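Local coordinates for odorant binding protein (AGAP010409-PA) (PDB 3L4A) that probably binds small odorant molecules and carries them as a secreted, all-helical protein of the mosquito Anopheles gambiae, at residues 11-14 with 18-21; 21-26 with 36-41; 45-48 with 53-56; 56-61 with 83-88; 61-66 with 102-107. All blocks are in the same frame, centred on the assembly; numbering follows the deposited sequence.

Interactions 1, 4 and 5 are buried, interaction 2 is partly so, and interaction 3 lies at the surface. Interactions 1 and 2 sit side by side, sharing D21 and joining the first three helices; interactions 4 and 5 share Q61 and helix 60-66, and the disulfide C84-C106 ties them together. Interaction 3 uses the far end of helix 36-48, which also carries interaction 2, and reaches interaction 5 where G46 meets the ring of F104. The centres of interactions 1 and 4 are about 26 Å apart. Methyl packing makes interactions 2 and 4; interaction 1 is mostly backbone against small side chains, interaction 3 sets leucine against an Asx turn, and interaction 5 buries an amide.

Interaction 1: 11-14 with 18-21; sequences CSNA and AAND
The chain doubles back at the end of helix 5-14, bringing S12 and A18 to 4.6 Å between their CA atoms, close enough for one backbone to lie on the other. S12 does most of the touching. Its CB rests 3.5 Å from A18 O, and in return the methyl of A18 points at the helix and packs 3.7 Å from S12 O, with S12 CA hardly farther. A19 follows along the same carbonyl: its CB is 3.6 Å from S12 O. A19 N lies 3.2 Å from S12 O, but the angle is too poor for a hydrogen bond; that oxygen bonds instead to an ammonium ion, probably from the crystallisation liquor. N13 OD1, itself bonded to an ammonium ion, only grazes the A19 methyl. A19 is the centre of an inverse gamma turn, closed by a weak bond from N20 N to A18 O, 2.9 Å. N20 then swings its side chain away from helix 5-14, with CG trans to the backbone N (chi1 175°), and OD1 takes the N-H of L23. C11, next to S12, is joined to C44 of helix 36-48, one of the disulfides of this PBP/GOBP family protein. The whole is a short helix-to-helix connection: an inverse gamma turn leading into the asparagine N-cap of helix 21-28.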
# COMPACT_ATOMS: atom_id res chain seq x y z
N CYS A 11 -4.32 -12.28 -4.64
CA CYS A 11 -4.72 -11.67 -3.37
C CYS A 11 -6.22 -11.78 -3.12
O CYS A 11 -6.66 -11.90 -1.97
CB CYS A 11 -4.22 -10.24 -3.26
SG CYS A 11 -2.46 -10.15 -2.84
N SER A 12 -7.02 -11.75 -4.18
CA SER A 12 -8.45 -11.93 -4.01
C SER A 12 -8.75 -13.33 -3.50
O SER A 12 -9.73 -13.54 -2.78
CB SER A 12 -9.20 -11.66 -5.32
OG SER A 12 -9.11 -12.76 -6.21
N ASN A 13 -7.90 -14.30 -3.84
CA ASN A 13 -8.08 -15.64 -3.33
C ASN A 13 -7.49 -15.86 -1.94
O ASN A 13 -8.05 -16.61 -1.14
CB ASN A 13 -7.52 -16.66 -4.32
CG ASN A 13 -8.45 -16.85 -5.49
OD1 ASN A 13 -9.67 -16.89 -5.31
ND2 ASN A 13 -7.90 -16.95 -6.69
N ALA A 14 -6.39 -15.18 -1.65
CA ALA A 14 -5.72 -15.32 -0.37
C ALA A 14 -6.51 -14.68 0.76
O ALA A 14 -6.41 -15.10 1.91
CB ALA A 14 -4.33 -14.72 -0.44
N ALA A 18 -12.46 -11.39 -0.39
CA ALA A 18 -11.94 -10.50 -1.42
C ALA A 18 -12.19 -10.96 -2.86
O ALA A 18 -11.96 -10.19 -3.80
CB ALA A 18 -10.44 -10.25 -1.20
N ALA A 19 -12.65 -12.20 -3.04
CA ALA A 19 -13.00 -12.71 -4.36
C ALA A 19 -14.45 -12.31 -4.63
O ALA A 19 -15.31 -13.15 -4.86
CB ALA A 19 -12.83 -14.22 -4.41
N ASN A 20 -14.68 -11.01 -4.59
CA ASN A 20 -16.01 -10.42 -4.62
C ASN A 20 -16.06 -9.51 -5.83
O ASN A 20 -15.20 -8.65 -5.99
CB ASN A 20 -16.24 -9.63 -3.32
CG ASN A 20 -17.55 -8.88 -3.31
OD1 ASN A 20 -17.60 -7.69 -3.61
ND2 ASN A 20 -18.62 -9.56 -2.93
N ASP A 21 -17.05 -9.72 -6.70
CA ASP A 21 -17.13 -8.98 -7.96
C ASP A 21 -17.09 -7.48 -7.75
O ASP A 21 -16.33 -6.77 -8.41
CB ASP A 21 -18.42 -9.34 -8.71
CG ASP A 21 -18.37 -10.72 -9.34
OD1 ASP A 21 -17.27 -11.31 -9.43
OD2 ASP A 21 -19.44 -11.22 -9.75

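Interaction 2: 21-26 with 36-41; sequences DELKVH and PVTHCF
L23 of helix 21-28 fits against V37 and T38 of helix 36-48, a helix-helix contact within the disulfide-braced helical fold of the PBP/GOBP family. The backbones stay well apart, with 7.8 Å between the CA atoms of L23 and T38, and the leucine's two methyls span the distance. CG of L23 lies trans to its carbonyl carbon (chi1 -72°), which sends the branched end straight at the other helix. CD1 goes to the valine, 3.6 Å from V37 CG1; CD2 goes to the threonine, 3.9 Å from T38 OG1. The two side chains of each pair run at a slant to one another. T38 presents its hydroxyl here, yet the oxygen's polar needs are met elsewhere, by D35 OD1 and the Y27 hydroxyl, so the leucine methyl merely packs alongside a group already engaged. A turn further on, F41 stacks with Y27 and touches helix 5-14, while C40 is tied to C97 by a disulfide. K24, next along from L23, forms a salt bridge with E9 of helix 5-14. The valine methyl that receives L23 is shared with the loop before helix 21-28: V37 CG1 also lies 3.6 Å from A18 N.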
# COMPACT_ATOMS: atom_id res chain seq x y z
N ASP A 21 -17.05 -9.72 -6.70
CA ASP A 21 -17.13 -8.98 -7.96
C ASP A 21 -17.09 -7.48 -7.75
O ASP A 21 -16.33 -6.77 -8.41
CB ASP A 21 -18.42 -9.34 -8.71
CG ASP A 21 -18.37 -10.72 -9.34
OD1 ASP A 21 -17.27 -11.31 -9.43
OD2 ASP A 21 -19.44 -11.22 -9.75
N GLU A 22 -17.93 -7.00 -6.84
CA GLU A 22 -18.06 -5.57 -6.59
C GLU A 22 -16.75 -4.98 -6.06
O GLU A 22 -16.31 -3.93 -6.53
CB GLU A 22 -19.19 -5.33 -5.60
CG GLU A 22 -19.53 -3.87 -5.37
CD GLU A 22 -20.93 -3.68 -4.81
OE1 GLU A 22 -21.11 -2.79 -3.95
OE2 GLU A 22 -21.83 -4.44 -5.21
N LEU A 23 -16.14 -5.64 -5.08
CA LEU A 23 -14.86 -5.17 -4.57
C LEU A 23 -13.78 -5.17 -5.66
O LEU A 23 -12.98 -4.24 -5.74
CB LEU A 23 -14.40 -6.02 -3.38
CG LEU A 23 -15.14 -5.83 -2.06
CD1 LEU A 23 -14.61 -6.82 -1.03
CD2 LEU A 23 -15.01 -4.39 -1.55
N LYS A 24 -13.74 -6.21 -6.49
CA LYS A 24 -12.69 -6.32 -7.49
C LYS A 24 -12.80 -5.28 -8.61
O LYS A 24 -11.80 -4.90 -9.22
CB LYS A 24 -12.61 -7.74 -8.05
CG LYS A 24 -11.96 -8.72 -7.08
CD LYS A 24 -11.99 -10.13 -7.62
CE LYS A 24 -11.01 -10.29 -8.78
NZ LYS A 24 -11.18 -11.62 -9.44
N VAL A 25 -14.01 -4.81 -8.86
CA VAL A 25 -14.19 -3.69 -9.77
C VAL A 25 -13.46 -2.47 -9.21
O VAL A 25 -12.79 -1.75 -9.96
CB VAL A 25 -15.68 -3.35 -10.00
CG1 VAL A 25 -15.81 -2.03 -10.74
CG2 VAL A 25 -16.37 -4.48 -10.76
N HIS A 26 -13.60 -2.23 -7.91
CA HIS A 26 -12.89 -1.12 -7.27
C HIS A 26 -11.39 -1.31 -7.37
O HIS A 26 -10.66 -0.40 -7.77
CB HIS A 26 -13.28 -1.01 -5.80
CG HIS A 26 -14.65 -0.46 -5.57
ND1 HIS A 26 -14.97 0.86 -5.77
CD2 HIS A 26 -15.79 -1.06 -5.13
CE1 HIS A 26 -16.24 1.06 -5.48
NE2 HIS A 26 -16.76 -0.09 -5.09
N PRO A 36 -12.93 -3.96 6.19
CA PRO A 36 -12.00 -4.99 6.66
C PRO A 36 -11.43 -5.90 5.56
O PRO A 36 -10.27 -6.28 5.64
CB PRO A 36 -12.84 -5.81 7.64
CG PRO A 36 -13.89 -4.87 8.12
CD PRO A 36 -14.20 -3.99 6.95
N VAL A 37 -12.24 -6.24 4.57
CA VAL A 37 -11.77 -7.08 3.47
C VAL A 37 -10.71 -6.33 2.68
O VAL A 37 -9.61 -6.85 2.44
CB VAL A 37 -12.92 -7.49 2.53
CG1 VAL A 37 -12.38 -8.27 1.34
CG2 VAL A 37 -13.94 -8.31 3.30
N THR A 38 -11.02 -5.10 2.29
CA THR A 38 -10.07 -4.28 1.56
C THR A 38 -8.79 -4.02 2.37
O THR A 38 -7.70 -3.95 1.80
CB THR A 38 -10.70 -2.95 1.12
OG1 THR A 38 -11.80 -3.23 0.24
CG2 THR A 38 -9.69 -2.11 0.37
N HIS A 39 -8.92 -3.88 3.68
CA HIS A 39 -7.71 -3.72 4.50
C HIS A 39 -6.76 -4.87 4.25
O HIS A 39 -5.57 -4.68 4.00
CB HIS A 39 -8.03 -3.68 5.99
CG HIS A 39 -8.84 -2.49 6.42
ND1 HIS A 39 -9.41 -2.40 7.67
CD2 HIS A 39 -9.17 -1.35 5.77
CE1 HIS A 39 -10.06 -1.25 7.77
NE2 HIS A 39 -9.93 -0.60 6.63
N CYS A 40 -7.29 -6.09 4.34
CA CYS A 40 -6.46 -7.27 4.13
C CYS A 40 -6.00 -7.41 2.69
O CYS A 40 -4.89 -7.88 2.44
CB CYS A 40 -7.18 -8.53 4.61
SG CYS A 40 -7.37 -8.63 6.41
N PHE A 41 -6.83 -7.00 1.75
CA PHE A 41 -6.46 -7.02 0.34
C PHE A 41 -5.25 -6.10 0.09
O PHE A 41 -4.30 -6.49 -0.59
CB PHE A 41 -7.64 -6.62 -0.55
CG PHE A 41 -7.34 -6.71 -2.02
CD1 PHE A 41 -7.36 -7.93 -2.67
CD2 PHE A 41 -7.01 -5.57 -2.74
CE1 PHE A 41 -7.08 -8.02 -4.02
CE2 PHE A 41 -6.73 -5.65 -4.09
CZ PHE A 41 -6.76 -6.89 -4.73

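Interaction 3: 45-48 with 53-56; sequences IGLE and DDKY
The carboxylate of D53, a residue whose backbone touches L47, is gripped through a single oxygen from both faces of its plane. OD2 accepts K55 N at 2.8 Å and Y56 N at 2.9 Å, each on the anti side and 27° out of plane. The bond to Y56 is the straighter of the two, 159° at the hydrogen against 140° for K55. Two N-H groups on one oxygen hold the carboxylate's rotation and would probably stabilise its negative charge. Further along, the Y56 ring has K55 CG over the centre of one face, 3.9 Å above it; the side chains of Y56 and D53 both touch W134 of the C-terminal tag.

Across the contact comes L47, from the last turn of helix 36-48. Its CD2 meets D53 CA at 4.0 Å and lies near D54 N, so the leucine leans on backbone, while the D53 side chain points off from the helix. CD1 of the same leucine passes 4.4 Å from D54 OD2, a loose approach; that oxygen is in a salt bridge with R43 of the same helix. D53 OD2 makes both an Asx turn and an Asx motif, here shaping the connection of a short beta hairpin, the antiparallel strands 52-53 and 57-58.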
# COMPACT_ATOMS: atom_id res chain seq x y z
N ILE A 45 -1.53 -7.14 -1.34
CA ILE A 45 -0.88 -6.56 -2.52
C ILE A 45 0.47 -5.96 -2.15
O ILE A 45 1.47 -6.13 -2.85
CB ILE A 45 -1.76 -5.48 -3.18
CG1 ILE A 45 -3.07 -6.07 -3.70
CG2 ILE A 45 -0.99 -4.77 -4.28
CD1 ILE A 45 -2.91 -7.18 -4.68
N GLY A 46 0.51 -5.27 -1.02
CA GLY A 46 1.75 -4.66 -0.56
C GLY A 46 2.81 -5.70 -0.28
O GLY A 46 3.98 -5.52 -0.64
N LEU A 47 2.42 -6.79 0.38
CA LEU A 47 3.37 -7.87 0.65
C LEU A 47 3.87 -8.53 -0.63
O LEU A 47 5.07 -8.75 -0.78
CB LEU A 47 2.74 -8.92 1.56
CG LEU A 47 2.43 -8.47 2.99
CD1 LEU A 47 1.65 -9.55 3.73
CD2 LEU A 47 3.72 -8.12 3.74
N GLU A 48 2.95 -8.83 -1.54
CA GLU A 48 3.28 -9.56 -2.77
C GLU A 48 4.19 -8.76 -3.69
O GLU A 48 5.08 -9.32 -4.33
CB GLU A 48 2.01 -9.94 -3.53
CG GLU A 48 1.29 -11.12 -2.94
CD GLU A 48 2.12 -12.38 -3.00
OE1 GLU A 48 2.83 -12.58 -4.02
OE2 GLU A 48 2.07 -13.17 -2.04
N ASP A 53 5.80 -4.41 4.48
CA ASP A 53 6.20 -5.47 5.36
C ASP A 53 5.57 -5.22 6.73
O ASP A 53 5.57 -4.09 7.20
CB ASP A 53 7.73 -5.41 5.46
CG ASP A 53 8.29 -6.58 6.20
OD1 ASP A 53 8.70 -7.54 5.52
OD2 ASP A 53 8.27 -6.55 7.45
N ASP A 54 5.04 -6.26 7.37
CA ASP A 54 4.36 -6.09 8.65
C ASP A 54 5.28 -5.50 9.70
O ASP A 54 4.85 -4.75 10.57
CB ASP A 54 3.79 -7.42 9.16
CG ASP A 54 2.69 -7.95 8.27
OD1 ASP A 54 1.79 -7.17 7.90
OD2 ASP A 54 2.71 -9.16 7.95
N LYS A 55 6.56 -5.86 9.62
CA LYS A 55 7.55 -5.43 10.60
C LYS A 55 8.24 -4.14 10.19
O LYS A 55 8.40 -3.23 11.00
CB LYS A 55 8.60 -6.53 10.82
CG LYS A 55 9.64 -6.19 11.87
CD LYS A 55 10.53 -7.38 12.19
CE LYS A 55 11.50 -7.03 13.31
NZ LYS A 55 12.45 -8.13 13.62
N TYR A 56 8.66 -4.08 8.93
CA TYR A 56 9.51 -2.98 8.47
C TYR A 56 8.74 -1.86 7.81
O TYR A 56 9.31 -0.83 7.45
CB TYR A 56 10.63 -3.51 7.57
CG TYR A 56 11.50 -4.51 8.30
CD1 TYR A 56 12.28 -4.11 9.37
CD2 TYR A 56 11.51 -5.85 7.93
CE1 TYR A 56 13.06 -5.02 10.06
CE2 TYR A 56 12.28 -6.76 8.61
CZ TYR A 56 13.05 -6.34 9.67
OH TYR A 56 13.83 -7.24 10.36

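Interaction 4: 56-61 with 83-88; sequences YGVDLQ and ACLEAK
V58 and L85 make the tight part of this contact, L60 the looser part. L85 aims its branched end from helix 75-87 at the strand 57-58. Its CD1 comes to 3.8 Å from V58 CB, and V58 CG2 sits against the fork of the leucine, 4.0 Å from both CD1 and CD2. The two side chains meet at about a right angle, the valine methyl lodging between the leucine's two. L60, the first residue of helix 60-66, reaches the same CD1 with its CD2 at 4.2 Å, a lighter touch from beside the valine; it also rests on H81 and R82. A103 of helix 96-105 packs on both V58 and L85 and so completes the apolar cluster.

Away from this cluster the character changes. A83, E86 and A87 lie on the exposed side of helix 75-87, and C84 leaves it to form the disulfide with C106. Between V58 and L60 the D59 side chain turns its back on the leucine: this buried N-cap carboxylate receives A62 N and the backbone N of tag residue L133 at OD1, and an ammonium ion at OD2. V58 N, too, is taken by a tag residue, S135, through its hydroxyl. The direct contact between the segments is apolar packing, without a hydrogen bond, and alternation along 58-60 puts the carboxylate on one side of the chain and the apolar side chains on the other.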
# COMPACT_ATOMS: atom_id res chain seq x y z
N TYR A 56 8.66 -4.08 8.93
CA TYR A 56 9.51 -2.98 8.47
C TYR A 56 8.74 -1.86 7.81
O TYR A 56 9.31 -0.83 7.45
CB TYR A 56 10.63 -3.51 7.57
CG TYR A 56 11.50 -4.51 8.30
CD1 TYR A 56 12.28 -4.11 9.37
CD2 TYR A 56 11.51 -5.85 7.93
CE1 TYR A 56 13.06 -5.02 10.06
CE2 TYR A 56 12.28 -6.76 8.61
CZ TYR A 56 13.05 -6.34 9.67
OH TYR A 56 13.83 -7.24 10.36
N GLY A 57 7.43 -2.06 7.66
CA GLY A 57 6.55 -1.01 7.16
C GLY A 57 6.62 -0.83 5.66
O GLY A 57 6.78 -1.79 4.91
N VAL A 58 6.55 0.42 5.22
CA VAL A 58 6.52 0.75 3.80
C VAL A 58 7.92 0.94 3.22
O VAL A 58 8.72 1.71 3.75
CB VAL A 58 5.71 2.04 3.58
CG1 VAL A 58 5.81 2.51 2.14
CG2 VAL A 58 4.27 1.84 4.00
N ASP A 59 8.25 0.22 2.14
CA ASP A 59 9.51 0.47 1.47
C ASP A 59 9.31 1.68 0.58
O ASP A 59 8.73 1.59 -0.49
CB ASP A 59 10.00 -0.74 0.66
CG ASP A 59 11.27 -0.45 -0.14
OD1 ASP A 59 11.73 0.71 -0.16
OD2 ASP A 59 11.82 -1.37 -0.79
N LEU A 60 9.80 2.83 1.05
CA LEU A 60 9.59 4.07 0.33
C LEU A 60 10.27 4.11 -1.05
O LEU A 60 9.77 4.73 -1.99
CB LEU A 60 9.99 5.26 1.21
CG LEU A 60 9.13 5.36 2.47
CD1 LEU A 60 9.64 6.43 3.45
CD2 LEU A 60 7.69 5.61 2.11
N GLN A 61 11.43 3.47 -1.18
CA GLN A 61 12.09 3.40 -2.49
C GLN A 61 11.30 2.55 -3.48
O GLN A 61 11.13 2.93 -4.64
CB GLN A 61 13.52 2.88 -2.36
CG GLN A 61 14.22 2.73 -3.70
CD GLN A 61 14.42 4.05 -4.41
OE1 GLN A 61 14.63 5.09 -3.78
NE2 GLN A 61 14.36 4.03 -5.74
N ALA A 83 7.66 10.69 8.03
CA ALA A 83 6.94 11.44 9.06
C ALA A 83 5.45 11.07 9.14
O ALA A 83 4.90 10.91 10.24
CB ALA A 83 7.11 12.94 8.84
N CYS A 84 4.81 10.93 7.99
CA CYS A 84 3.41 10.53 7.94
C CYS A 84 3.23 9.18 8.62
O CYS A 84 2.34 9.01 9.44
CB CYS A 84 2.94 10.48 6.49
SG CYS A 84 1.20 10.05 6.30
N LEU A 85 4.08 8.22 8.26
CA LEU A 85 3.97 6.87 8.81
C LEU A 85 4.24 6.86 10.31
O LEU A 85 3.56 6.17 11.06
CB LEU A 85 4.93 5.92 8.07
CG LEU A 85 4.54 5.74 6.61
CD1 LEU A 85 5.67 5.17 5.77
CD2 LEU A 85 3.30 4.85 6.52
N GLU A 86 5.24 7.62 10.75
CA GLU A 86 5.53 7.69 12.17
C GLU A 86 4.31 8.24 12.92
O GLU A 86 3.98 7.76 14.02
CB GLU A 86 6.77 8.56 12.43
CG GLU A 86 8.08 7.92 11.98
CD GLU A 86 8.45 6.69 12.79
OE1 GLU A 86 7.97 6.56 13.93
OE2 GLU A 86 9.22 5.85 12.28
N ALA A 87 3.64 9.22 12.33
CA ALA A 87 2.49 9.85 12.97
C ALA A 87 1.31 8.90 13.12
O ALA A 87 0.40 9.14 13.91
CB ALA A 87 2.06 11.11 12.22
N LYS A 88 1.32 7.81 12.35
CA LYS A 88 0.24 6.83 12.40
C LYS A 88 0.43 5.75 13.46
O LYS A 88 -0.45 4.91 13.66
CB LYS A 88 0.03 6.21 11.02
CG LYS A 88 -0.64 7.16 10.06
CD LYS A 88 -0.71 6.59 8.67
CE LYS A 88 -1.70 7.38 7.83
NZ LYS A 88 -3.11 7.09 8.22

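Interaction 5: 61-66 with 102-107; sequences QANWEN and SAFQCL
N63 alone carries helix 60-66 onto residues 104-107, pressing its amide against F104 and L107. Ahead of it, Q61 faces the other way: its NE2 gives a nearly straight bond to E65 OE2, 2.8 Å and 172°, one turn along the helix, and Q61 also bonds to the backbone at D71 and A73. Then comes N63, whose first torsion (chi1 -78°) sets CG beside the backbone N and turns the amide inward. OD1 meets the edge of the F104 ring in its plane, 3.7 Å from CE1, where the slightly positive ring hydrogens would suit an oxygen; amide and ring planes stand 61° apart. CB of N63 packs 3.5 Å from L107 CD2, although L107 was modelled in two conformers and this touch holds for one of them. The buried amide is fully engaged: OD1 accepts from the Y111 hydroxyl, and ND2 gives to the carbonyls of L51 and D59. W64 next turns its indole off to D71 and F77, and N66 returns to share the Y111 hydroxyl through ND2. A glycerol about 4 Å from the F104 side chain, probably from the crystallisation liquor, may mark a pocket there. The arrangement is a helix-helix junction in the disulfide-knitted PBP/GOBP fold, centred on a buried asparagine that links helix 60-66 to the backbone at L51 and D59 and, through Y111, to helix 108-117.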
# COMPACT_ATOMS: atom_id res chain seq x y z
N GLN A 61 11.43 3.47 -1.18
CA GLN A 61 12.09 3.40 -2.49
C GLN A 61 11.30 2.55 -3.48
O GLN A 61 11.13 2.93 -4.64
CB GLN A 61 13.52 2.88 -2.36
CG GLN A 61 14.22 2.73 -3.70
CD GLN A 61 14.42 4.05 -4.41
OE1 GLN A 61 14.63 5.09 -3.78
NE2 GLN A 61 14.36 4.03 -5.74
N ALA A 62 10.81 1.40 -3.01
CA ALA A 62 9.98 0.53 -3.84
C ALA A 62 8.71 1.25 -4.30
O ALA A 62 8.30 1.15 -5.45
CB ALA A 62 9.63 -0.74 -3.09
N ASN A 63 8.08 1.98 -3.39
CA ASN A 63 6.91 2.77 -3.76
C ASN A 63 7.22 3.92 -4.73
O ASN A 63 6.46 4.20 -5.65
CB ASN A 63 6.17 3.25 -2.51
CG ASN A 63 5.33 2.16 -1.90
OD1 ASN A 63 4.19 1.94 -2.32
ND2 ASN A 63 5.89 1.45 -0.93
N TRP A 64 8.36 4.58 -4.53
CA TRP A 64 8.81 5.61 -5.45
C TRP A 64 8.92 5.02 -6.84
O TRP A 64 8.45 5.61 -7.81
CB TRP A 64 10.18 6.13 -4.98
CG TRP A 64 10.84 7.13 -5.89
CD1 TRP A 64 11.89 6.90 -6.74
CD2 TRP A 64 10.52 8.52 -6.02
NE1 TRP A 64 12.23 8.05 -7.39
CE2 TRP A 64 11.41 9.06 -6.98
CE3 TRP A 64 9.56 9.36 -5.44
CZ2 TRP A 64 11.37 10.40 -7.35
CZ3 TRP A 64 9.53 10.69 -5.81
CH2 TRP A 64 10.43 11.20 -6.76
N GLU A 65 9.51 3.84 -6.93
CA GLU A 65 9.66 3.18 -8.23
C GLU A 65 8.31 2.75 -8.79
O GLU A 65 8.11 2.75 -10.01
CB GLU A 65 10.62 2.01 -8.10
CG GLU A 65 12.05 2.44 -7.83
CD GLU A 65 12.99 1.28 -7.54
OE1 GLU A 65 12.64 0.12 -7.84
OE2 GLU A 65 14.10 1.53 -7.01
N ASN A 66 7.37 2.41 -7.92
CA ASN A 66 6.03 2.00 -8.35
C ASN A 66 5.17 3.19 -8.78
O ASN A 66 4.07 3.01 -9.31
CB ASN A 66 5.35 1.21 -7.23
CG ASN A 66 4.17 0.39 -7.72
OD1 ASN A 66 4.23 -0.23 -8.79
ND2 ASN A 66 3.09 0.37 -6.94
N SER A 102 -3.73 1.56 6.97
CA SER A 102 -3.38 2.85 7.53
C SER A 102 -2.06 3.36 6.96
O SER A 102 -1.94 4.53 6.59
CB SER A 102 -3.30 2.79 9.05
OG SER A 102 -3.03 4.08 9.58
N ALA A 103 -1.07 2.48 6.88
CA ALA A 103 0.23 2.86 6.34
C ALA A 103 0.08 3.39 4.92
O ALA A 103 0.59 4.47 4.59
CB ALA A 103 1.18 1.66 6.36
N PHE A 104 -0.64 2.65 4.08
CA PHE A 104 -0.77 3.06 2.69
C PHE A 104 -1.58 4.34 2.48
O PHE A 104 -1.43 5.01 1.47
CB PHE A 104 -1.29 1.91 1.83
CG PHE A 104 -0.20 0.95 1.38
CD1 PHE A 104 0.68 1.32 0.38
CD2 PHE A 104 -0.07 -0.29 1.98
CE1 PHE A 104 1.69 0.45 -0.03
CE2 PHE A 104 0.93 -1.17 1.57
CZ PHE A 104 1.81 -0.79 0.56
N GLN A 105 -2.41 4.70 3.45
CA GLN A 105 -3.11 5.98 3.36
C GLN A 105 -2.14 7.16 3.23
O GLN A 105 -2.47 8.18 2.63
CB GLN A 105 -4.05 6.18 4.54
CG GLN A 105 -5.29 5.29 4.51
CD GLN A 105 -6.19 5.52 5.69
OE1 GLN A 105 -7.41 5.55 5.55
NE2 GLN A 105 -5.59 5.71 6.86
N CYS A 106 -0.94 7.02 3.78
CA CYS A 106 0.07 8.07 3.65
C CYS A 106 0.42 8.34 2.20
O CYS A 106 0.74 9.47 1.83
CB CYS A 106 1.33 7.71 4.42
SG CYS A 106 1.17 8.00 6.18
N LEU A 107 0.33 7.31 1.36
CA LEU A 107 0.75 7.43 -0.04
C LEU A 107 -0.43 7.64 -0.99
O LEU A 107 -0.25 7.63 -2.21
CB LEU A 107 1.62 6.24 -0.46
CG LEU A 107 3.07 6.26 0.05
CD1 LEU A 107 3.16 5.82 1.50
CD2 LEU A 107 3.97 5.38 -0.81